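Local coordinates for protein putative ABC transporter subunit, substrate-binding component (Rhodopseudomonas palustris, PDB 4EVQ) that binds 4-hydroxybenzoate and, as the solute-binding component of an ABC transporter, probably delivers such lignin-derived benzoates for uptake, at residues T158-A162 with A163-M167; K100-E104 with D105-T109; I87-H91 with S92-M96. One frame throughout, in Å; residues are numbered along the deposited sequence.

Contact 1. Residues T158-A162 with A163-M167. With PHB (p-hydroxybenzoic acid), chain H.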
loop_
_atom_site.group_PDB
_atom_site.type_symbol
_atom_site.label_atom_id
_atom_site.label_comp_id
_atom_site.label_asym_id
_atom_site.label_seq_id
_atom_site.Cartn_x
_atom_site.Cartn_y
_atom_site.Cartn_z
ATOM N N THR A 158 -12.415 -8.128 -8.236
ATOM C CA THR A 158 -11.025 -7.675 -8.189
ATOM C C THR A 158 -10.276 -8.260 -9.363
ATOM O O THR A 158 -10.835 -8.999 -10.167
ATOM C CB THR A 158 -10.332 -8.011 -6.844
ATOM O OG1 THR A 158 -9.081 -7.320 -6.773
ATOM C CG2 THR A 158 -10.080 -9.480 -6.705
ATOM N N TRP A 159 -9.001 -7.913 -9.451
ATOM C CA TRP A 159 -8.100 -8.475 -10.435
ATOM C C TRP A 159 -7.556 -9.833 -9.980
ATOM O O TRP A 159 -7.331 -10.063 -8.777
ATOM C CB TRP A 159 -6.923 -7.518 -10.688
ATOM C CG TRP A 159 -7.220 -6.392 -11.626
ATOM C CD1 TRP A 159 -7.873 -6.484 -12.823
ATOM C CD2 TRP A 159 -6.850 -5.024 -11.477
ATOM N NE1 TRP A 159 -7.890 -5.276 -13.435
ATOM C CE2 TRP A 159 -7.262 -4.350 -12.645
ATOM C CE3 TRP A 159 -6.155 -4.312 -10.504
ATOM C CZ2 TRP A 159 -7.036 -2.985 -12.846
ATOM C CZ3 TRP A 159 -5.912 -2.999 -10.706
ATOM C CH2 TRP A 159 -6.372 -2.329 -11.852
ATOM N N LYS A 160 -7.330 -10.705 -10.960
ATOM C CA LYS A 160 -6.861 -12.053 -10.732
ATOM C C LYS A 160 -5.319 -12.075 -10.586
ATOM O O LYS A 160 -4.573 -12.451 -11.481
ATOM C CB LYS A 160 -7.333 -12.984 -11.831
ATOM C CG LYS A 160 -7.108 -14.471 -11.491
ATOM C CD LYS A 160 -7.764 -15.457 -12.420
ATOM C CE LYS A 160 -7.341 -16.867 -12.017
ATOM N NZ LYS A 160 -5.897 -17.148 -12.256
ATOM N N TYR A 161 -4.856 -11.637 -9.429
ATOM C CA TYR A 161 -3.466 -11.797 -9.064
ATOM C C TYR A 161 -3.408 -11.783 -7.538
ATOM O O TYR A 161 -4.409 -11.521 -6.881
ATOM C CB TYR A 161 -2.530 -10.776 -9.734
ATOM C CG TYR A 161 -2.417 -9.417 -9.057
ATOM C CD1 TYR A 161 -3.400 -8.485 -9.224
ATOM C CD2 TYR A 161 -1.295 -9.047 -8.309
ATOM C CE1 TYR A 161 -3.293 -7.220 -8.666
ATOM C CE2 TYR A 161 -1.191 -7.812 -7.754
ATOM C CZ TYR A 161 -2.182 -6.888 -7.928
ATOM O OH TYR A 161 -2.079 -5.638 -7.393
ATOM N N ALA A 162 -2.209 -11.963 -6.988
ATOM C CA ALA A 162 -2.047 -12.200 -5.548
ATOM C C ALA A 162 -2.711 -11.170 -4.671
ATOM O O ALA A 162 -3.294 -11.515 -3.666
ATOM C CB ALA A 162 -0.562 -12.349 -5.180
ATOM N N ALA A 163 -2.568 -9.896 -4.991
ATOM C CA ALA A 163 -3.072 -8.901 -4.091
ATOM C C ALA A 163 -4.574 -8.934 -4.027
ATOM O O ALA A 163 -5.165 -8.800 -2.939
ATOM C CB ALA A 163 -2.576 -7.505 -4.426
ATOM N N GLY A 164 -5.213 -9.067 -5.184
ATOM C CA GLY A 164 -6.669 -9.158 -5.191
ATOM C C GLY A 164 -7.119 -10.408 -4.466
ATOM O O GLY A 164 -8.042 -10.362 -3.636
ATOM N N GLU A 165 -6.464 -11.532 -4.710
ATOM C CA GLU A 165 -6.852 -12.791 -4.089
ATOM C C GLU A 165 -6.712 -12.676 -2.580
ATOM O O GLU A 165 -7.595 -13.101 -1.820
ATOM C CB GLU A 165 -6.006 -13.931 -4.658
ATOM C CG GLU A 165 -6.204 -14.216 -6.138
ATOM C CD GLU A 165 -5.001 -14.910 -6.854
ATOM O OE1 GLU A 165 -5.086 -15.043 -8.116
ATOM O OE2 GLU A 165 -3.994 -15.289 -6.196
ATOM N N GLU A 166 -5.624 -12.077 -2.107
ATOM C CA GLU A 166 -5.404 -12.025 -0.667
ATOM C C GLU A 166 -6.293 -11.034 0.051
ATOM O O GLU A 166 -6.673 -11.251 1.197
ATOM C CB GLU A 166 -3.939 -11.689 -0.395
ATOM C CG GLU A 166 -2.992 -12.855 -0.688
ATOM C CD GLU A 166 -1.504 -12.540 -0.532
ATOM O OE1 GLU A 166 -1.154 -11.429 -0.109
ATOM O OE2 GLU A 166 -0.692 -13.445 -0.782
HETATM N N MSE A 167 -6.542 -9.881 -0.563
HETATM C CA MSE A 167 -7.454 -8.932 0.038
HETATM C C MSE A 167 -8.891 -9.449 0.042
HETATM O O MSE A 167 -9.640 -9.177 0.989
HETATM C CB MSE A 167 -7.372 -7.587 -0.647
HETATM C CG MSE A 167 -6.123 -6.815 -0.303
HETATM SE SE MSE A 167 -6.125 -4.988 -0.883
HETATM C CE MSE A 167 -4.690 -5.064 -2.087
HETATM C "C1'" PHB H . -0.339 -5.008 -4.527
HETATM O "O1'" PHB H . -0.174 -5.635 -5.598
HETATM O "O2'" PHB H . 0.117 -5.436 -3.395
HETATM C C1 PHB H . -1.059 -3.719 -4.476
HETATM C C2 PHB H . -1.132 -2.933 -5.626
HETATM C C3 PHB H . -1.822 -1.731 -5.591
HETATM C C4 PHB H . -2.435 -1.339 -4.446
HETATM C C5 PHB H . -2.356 -2.090 -3.288
HETATM C C6 PHB H . -1.676 -3.271 -3.332
HETATM O O4 PHB H . -3.113 -0.177 -4.394
#

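Contact 2. Residues K100-E104 with D105-T109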
loop_
_atom_site.group_PDB
_atom_site.type_symbol
_atom_site.label_atom_id
_atom_site.label_comp_id
_atom_site.label_asym_id
_atom_site.label_seq_id
_atom_site.Cartn_x
_atom_site.Cartn_y
_atom_site.Cartn_z
ATOM N N LYS A 100 12.343 -12.459 -2.180
ATOM C CA LYS A 100 12.953 -13.773 -2.125
ATOM C C LYS A 100 14.460 -13.644 -2.310
ATOM O O LYS A 100 15.246 -14.342 -1.655
ATOM C CB LYS A 100 12.354 -14.703 -3.183
ATOM C CG LYS A 100 12.913 -16.084 -3.178
ATOM C CD LYS A 100 12.133 -17.006 -4.146
ATOM C CE LYS A 100 12.707 -18.447 -4.100
ATOM N NZ LYS A 100 11.897 -19.365 -4.941
ATOM N N ILE A 101 14.914 -12.811 -3.228
ATOM C CA ILE A 101 16.345 -12.551 -3.419
ATOM C C ILE A 101 16.914 -11.684 -2.327
ATOM O O ILE A 101 17.977 -11.963 -1.784
ATOM C CB ILE A 101 16.517 -11.818 -4.775
ATOM C CG1 ILE A 101 16.091 -12.731 -5.916
ATOM C CG2 ILE A 101 17.944 -11.334 -4.967
ATOM C CD1 ILE A 101 15.876 -12.043 -7.190
ATOM N N ALA A 102 16.258 -10.590 -2.002
ATOM C CA ALA A 102 16.795 -9.660 -1.050
ATOM C C ALA A 102 16.992 -10.288 0.315
ATOM O O ALA A 102 17.988 -9.978 0.979
ATOM C CB ALA A 102 15.902 -8.407 -0.958
ATOM N N ARG A 103 16.101 -11.174 0.744
ATOM C CA ARG A 103 16.225 -11.783 2.058
ATOM C C ARG A 103 17.474 -12.671 2.147
ATOM O O ARG A 103 18.034 -12.823 3.226
ATOM C CB ARG A 103 14.961 -12.541 2.410
ATOM C CG ARG A 103 14.737 -13.749 1.629
ATOM C CD ARG A 103 13.360 -14.345 1.935
ATOM N NE ARG A 103 13.165 -14.614 3.368
ATOM C CZ ARG A 103 13.635 -15.679 4.027
ATOM N NH1 ARG A 103 13.359 -15.823 5.317
ATOM N NH2 ARG A 103 14.376 -16.607 3.421
ATOM N N GLU A 104 17.941 -13.210 1.034
ATOM C CA GLU A 104 19.140 -14.052 1.058
ATOM C C GLU A 104 20.356 -13.179 0.979
ATOM O O GLU A 104 21.411 -13.572 1.462
ATOM C CB GLU A 104 19.107 -15.002 -0.105
ATOM C CG GLU A 104 17.985 -16.048 0.001
ATOM C CD GLU A 104 18.142 -17.085 1.107
ATOM O OE1 GLU A 104 19.118 -17.013 1.879
ATOM O OE2 GLU A 104 17.317 -18.028 1.152
ATOM N N ASP A 105 20.260 -12.017 0.349
ATOM C CA ASP A 105 21.423 -11.163 0.154
ATOM C C ASP A 105 21.793 -10.377 1.415
ATOM O O ASP A 105 22.971 -10.200 1.718
ATOM C CB ASP A 105 21.146 -10.191 -0.987
ATOM C CG ASP A 105 22.273 -9.257 -1.211
ATOM O OD1 ASP A 105 23.237 -9.659 -1.899
ATOM O OD2 ASP A 105 22.251 -8.141 -0.669
ATOM N N GLY A 106 20.810 -9.903 2.151
ATOM C CA GLY A 106 20.994 -9.120 3.351
ATOM C C GLY A 106 20.919 -7.608 3.181
ATOM O O GLY A 106 20.911 -6.882 4.141
ATOM N N ILE A 107 20.892 -7.114 1.948
ATOM C CA ILE A 107 20.759 -5.696 1.706
ATOM C C ILE A 107 19.518 -5.120 2.451
ATOM O O ILE A 107 18.415 -5.717 2.439
ATOM C CB ILE A 107 20.617 -5.410 0.175
ATOM C CG1 ILE A 107 20.580 -3.921 -0.130
ATOM C CG2 ILE A 107 19.353 -6.103 -0.387
ATOM C CD1 ILE A 107 20.738 -3.631 -1.654
ATOM N N PRO A 108 19.662 -3.941 3.082
ATOM C CA PRO A 108 18.461 -3.341 3.724
ATOM C C PRO A 108 17.412 -3.104 2.665
ATOM O O PRO A 108 17.675 -2.516 1.612
ATOM C CB PRO A 108 18.991 -2.020 4.278
ATOM C CG PRO A 108 20.514 -2.305 4.538
ATOM C CD PRO A 108 20.890 -3.153 3.350
ATOM N N THR A 109 16.212 -3.599 2.955
ATOM C CA THR A 109 15.099 -3.643 1.979
ATOM C C THR A 109 13.830 -3.117 2.615
ATOM O O THR A 109 13.401 -3.614 3.656
ATOM C CB THR A 109 14.895 -5.083 1.510
ATOM O OG1 THR A 109 16.085 -5.541 0.881
ATOM C CG2 THR A 109 13.746 -5.192 0.518
#

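Contact 3. Residues I87-H91 with S92-M96. With PHB (p-hydroxybenzoic acid), chain H.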
loop_
_atom_site.group_PDB
_atom_site.type_symbol
_atom_site.label_atom_id
_atom_site.label_comp_id
_atom_site.label_asym_id
_atom_site.label_seq_id
_atom_site.Cartn_x
_atom_site.Cartn_y
_atom_site.Cartn_z
ATOM N N ILE A 87 14.518 -0.363 -2.231
ATOM C CA ILE A 87 13.138 0.054 -1.910
ATOM C C ILE A 87 12.232 -0.344 -3.074
ATOM O O ILE A 87 12.402 0.116 -4.203
ATOM C CB ILE A 87 13.034 1.560 -1.585
ATOM C CG1 ILE A 87 13.945 1.904 -0.407
ATOM C CG2 ILE A 87 11.562 1.966 -1.331
ATOM C CD1 ILE A 87 13.959 3.357 -0.061
ATOM N N GLY A 88 11.268 -1.215 -2.809
ATOM C CA GLY A 88 10.282 -1.588 -3.823
ATOM C C GLY A 88 9.423 -2.693 -3.276
ATOM O O GLY A 88 9.697 -3.252 -2.199
ATOM N N THR A 89 8.277 -2.990 -3.898
ATOM C CA THR A 89 7.675 -2.310 -5.018
ATOM C C THR A 89 6.162 -2.202 -4.782
ATOM O O THR A 89 5.707 -2.336 -3.625
ATOM C CB THR A 89 8.018 -3.039 -6.300
ATOM O OG1 THR A 89 7.436 -2.326 -7.433
ATOM C CG2 THR A 89 7.511 -4.469 -6.309
ATOM N N VAL A 90 5.380 -1.966 -5.825
ATOM C CA VAL A 90 3.919 -1.871 -5.746
ATOM C C VAL A 90 3.173 -3.159 -5.878
ATOM O O VAL A 90 2.353 -3.480 -5.026
ATOM C CB VAL A 90 3.410 -0.855 -6.806
ATOM C CG1 VAL A 90 1.888 -0.873 -6.942
ATOM C CG2 VAL A 90 3.881 0.566 -6.443
ATOM N N HIS A 91 3.439 -3.911 -6.929
ATOM C CA HIS A 91 2.687 -5.132 -7.273
ATOM C C HIS A 91 3.190 -6.323 -6.452
ATOM O O HIS A 91 4.388 -6.580 -6.413
ATOM C CB HIS A 91 2.875 -5.352 -8.783
ATOM C CG HIS A 91 2.121 -6.509 -9.372
ATOM N ND1 HIS A 91 2.461 -7.826 -9.150
ATOM C CD2 HIS A 91 1.133 -6.533 -10.295
ATOM C CE1 HIS A 91 1.686 -8.611 -9.878
ATOM N NE2 HIS A 91 0.854 -7.853 -10.567
ATOM N N SER A 92 2.282 -7.002 -5.780
ATOM C CA SER A 92 2.651 -8.078 -4.875
ATOM C C SER A 92 3.385 -9.217 -5.522
ATOM O O SER A 92 4.223 -9.833 -4.886
ATOM C CB SER A 92 1.417 -8.655 -4.186
ATOM O OG SER A 92 0.986 -7.886 -3.091
ATOM N N GLY A 93 3.061 -9.548 -6.762
ATOM C CA GLY A 93 3.783 -10.615 -7.435
ATOM C C GLY A 93 5.243 -10.237 -7.713
ATOM O O GLY A 93 6.137 -11.069 -7.518
ATOM N N VAL A 94 5.494 -9.011 -8.159
ATOM C CA VAL A 94 6.885 -8.563 -8.312
ATOM C C VAL A 94 7.574 -8.537 -6.967
ATOM O O VAL A 94 8.713 -8.995 -6.836
ATOM C CB VAL A 94 6.932 -7.150 -8.943
ATOM C CG1 VAL A 94 8.369 -6.611 -9.095
ATOM C CG2 VAL A 94 6.218 -7.122 -10.261
ATOM N N ALA A 95 6.916 -7.984 -5.960
ATOM C CA ALA A 95 7.529 -7.839 -4.648
ATOM C C ALA A 95 7.913 -9.146 -4.017
ATOM O O ALA A 95 8.979 -9.224 -3.369
ATOM C CB ALA A 95 6.623 -7.070 -3.726
HETATM N N MSE A 96 7.119 -10.190 -4.179
HETATM C CA MSE A 96 7.489 -11.441 -3.528
HETATM C C MSE A 96 8.745 -12.048 -4.186
HETATM O O MSE A 96 9.596 -12.654 -3.514
HETATM C CB MSE A 96 6.316 -12.424 -3.482
HETATM C CG MSE A 96 5.872 -12.940 -4.786
HETATM SE SE MSE A 96 4.367 -14.155 -4.494
HETATM C CE MSE A 96 3.002 -12.917 -3.946
HETATM C "C1'" PHB H . -0.339 -5.008 -4.527
HETATM O "O1'" PHB H . -0.174 -5.635 -5.598
HETATM O "O2'" PHB H . 0.117 -5.436 -3.395
HETATM C C1 PHB H . -1.059 -3.719 -4.476
HETATM C C2 PHB H . -1.132 -2.933 -5.626
HETATM C C3 PHB H . -1.822 -1.731 -5.591
HETATM C C4 PHB H . -2.435 -1.339 -4.446
HETATM C C5 PHB H . -2.356 -2.090 -3.288
HETATM C C6 PHB H . -1.676 -3.271 -3.332
HETATM O O4 PHB H . -3.113 -0.177 -4.394
#

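Contact 1. Residues T158-A162 with A163-M167
Y161 and A163 together meet the carboxylate of the bound p-hydroxybenzoic acid (PHB). The phenol donates a hydrogen bond from Y161 OH to PHB O1' over 2.6 Å, with the acceptor beside the ring edge and near its plane. With CG set between its own backbone N and carbonyl carbon (chi1 83°), the ring turns back over the helix start, and A163 N lies over one face, offset toward the rim. Apolar contacts support this pose: A163 CB is 3.6 Å from Y161 CZ, while M167 CE reaches PHB C6. A163 CB also comes within 3.3 Å of PHB O1', a close van der Waals approach. Backbone bonds open the helix, with Y161 at the N-cap. E165 N meets Y161 O at 3.0 Å in an almost straight bond (168°), and E166 N follows on A162 O at 2.9 Å. Packing is close at G164, whose CA lies 3.4 Å from T158 OG1, a hydroxyl bonded to F213 O; a CB at G164 would clash with it and with W159 O. This turn carries the chain from strand 153-159 into helix 162-177 of a beta-alpha-beta unit. Helix 135-148 touches A163 and M167, and strand 209-213 flanks Y161 and M167.

Contact 2. Residues K100-E104 with D105-T109
D105, whose N bonds to I101 O in the last turn of helix 92-105, presents a flat carboxylate that is met at OD2 by I107 N. That approach makes an Asx turn: I107 N lies 3.1 Å from D105 OD2, on the anti side and 22° out of the carboxylate plane. D105 holds CG anti to its own N (chi1 178°), which carries the carboxylate over the turn that follows. The helix itself closes with D105 N on I101 O at 3.1 Å and G106 N on A102 O at 3.1 Å; D105 N also makes a weak bond to A102 O. I101 O is shared, since E104 N donates to it as well. G106 then leaves the helix with positive phi (96°), a conformation in which a CB would collide with the carbonyl O of D105. The chain thus turns toward strand 109-111, and N127 ND2 binds both A102 O and I107 O. Beyond the turn, the A102 methyl packs on I107 and T109, with A102 CB 4.2 Å from I107 CG2. T109 OG1 lies 3.4 Å from A102 CB and donates to I107 O from above the carbonyl plane at 2.8 Å.

Contact 3. Residues I87-H91 with S92-M96
T89 presses its methyl against V94 and A95 in the tight, buried half of this strand-to-helix turn. The T89 and V94 side chains meet at about a right angle, with T89 CG2 3.6 Å from V94 CG1 and 3.8 Å from A95 CB. Beside them A95 N donates to H91 O at 2.9 Å, a nearly straight bond (165°) that begins the helix. The peptide before T89 is cis, and T89 N is buried without a partner, whereas its hydroxyl binds D63.

The N-cap, next to the partly exposed G93, is held more loosely. CG of H91 stands anti to the backbone N (chi1 -177°), which brings ND1 over the helix start to accept weak bonds from G93 N at 3.0 Å and V94 N at 3.4 Å. The H91 ring also stacks on that of Y161. Replaced by an alanine, H91 would probably leave the G93 and V94 N-H groups without their side-chain cap and Y161 without its stacking partner. The same helix end grips the ligand carboxylate through S92 N, 2.8 Å from PHB O1', and S92 OG, 2.6 Å from PHB O2'; the helix dipole is likely to favour the anionic form. The turn joins strand 85-88 to helix 92-105 in a beta-alpha-beta unit, with helix 67-80 packed on H91 and V94 and helix 30-46 on V90.

Along the chain contact 3 comes first, contact 2 follows a few residues later, and contact 1 lies downstream. Contacts 3 and 2 lie at the start and end of helix 92-105, their centres about 13 Å apart, bracketing it between strands 85-88 and 109-111. Contact 1, at the start of helix 162-177 beside the second sheet, lies, centre to centre, about 14 Å from contact 3 and 25 Å from contact 2. Contacts 1 and 3 touch, Y161 CD2 lying 3.3 Å from H91 NE2, and both hold PHB. The starts of two helices that follow strands of different sheets converge on one carboxylate, consistent with the two-lobed periplasmic binding protein fold, whereas contact 2 stays remote from the ligand.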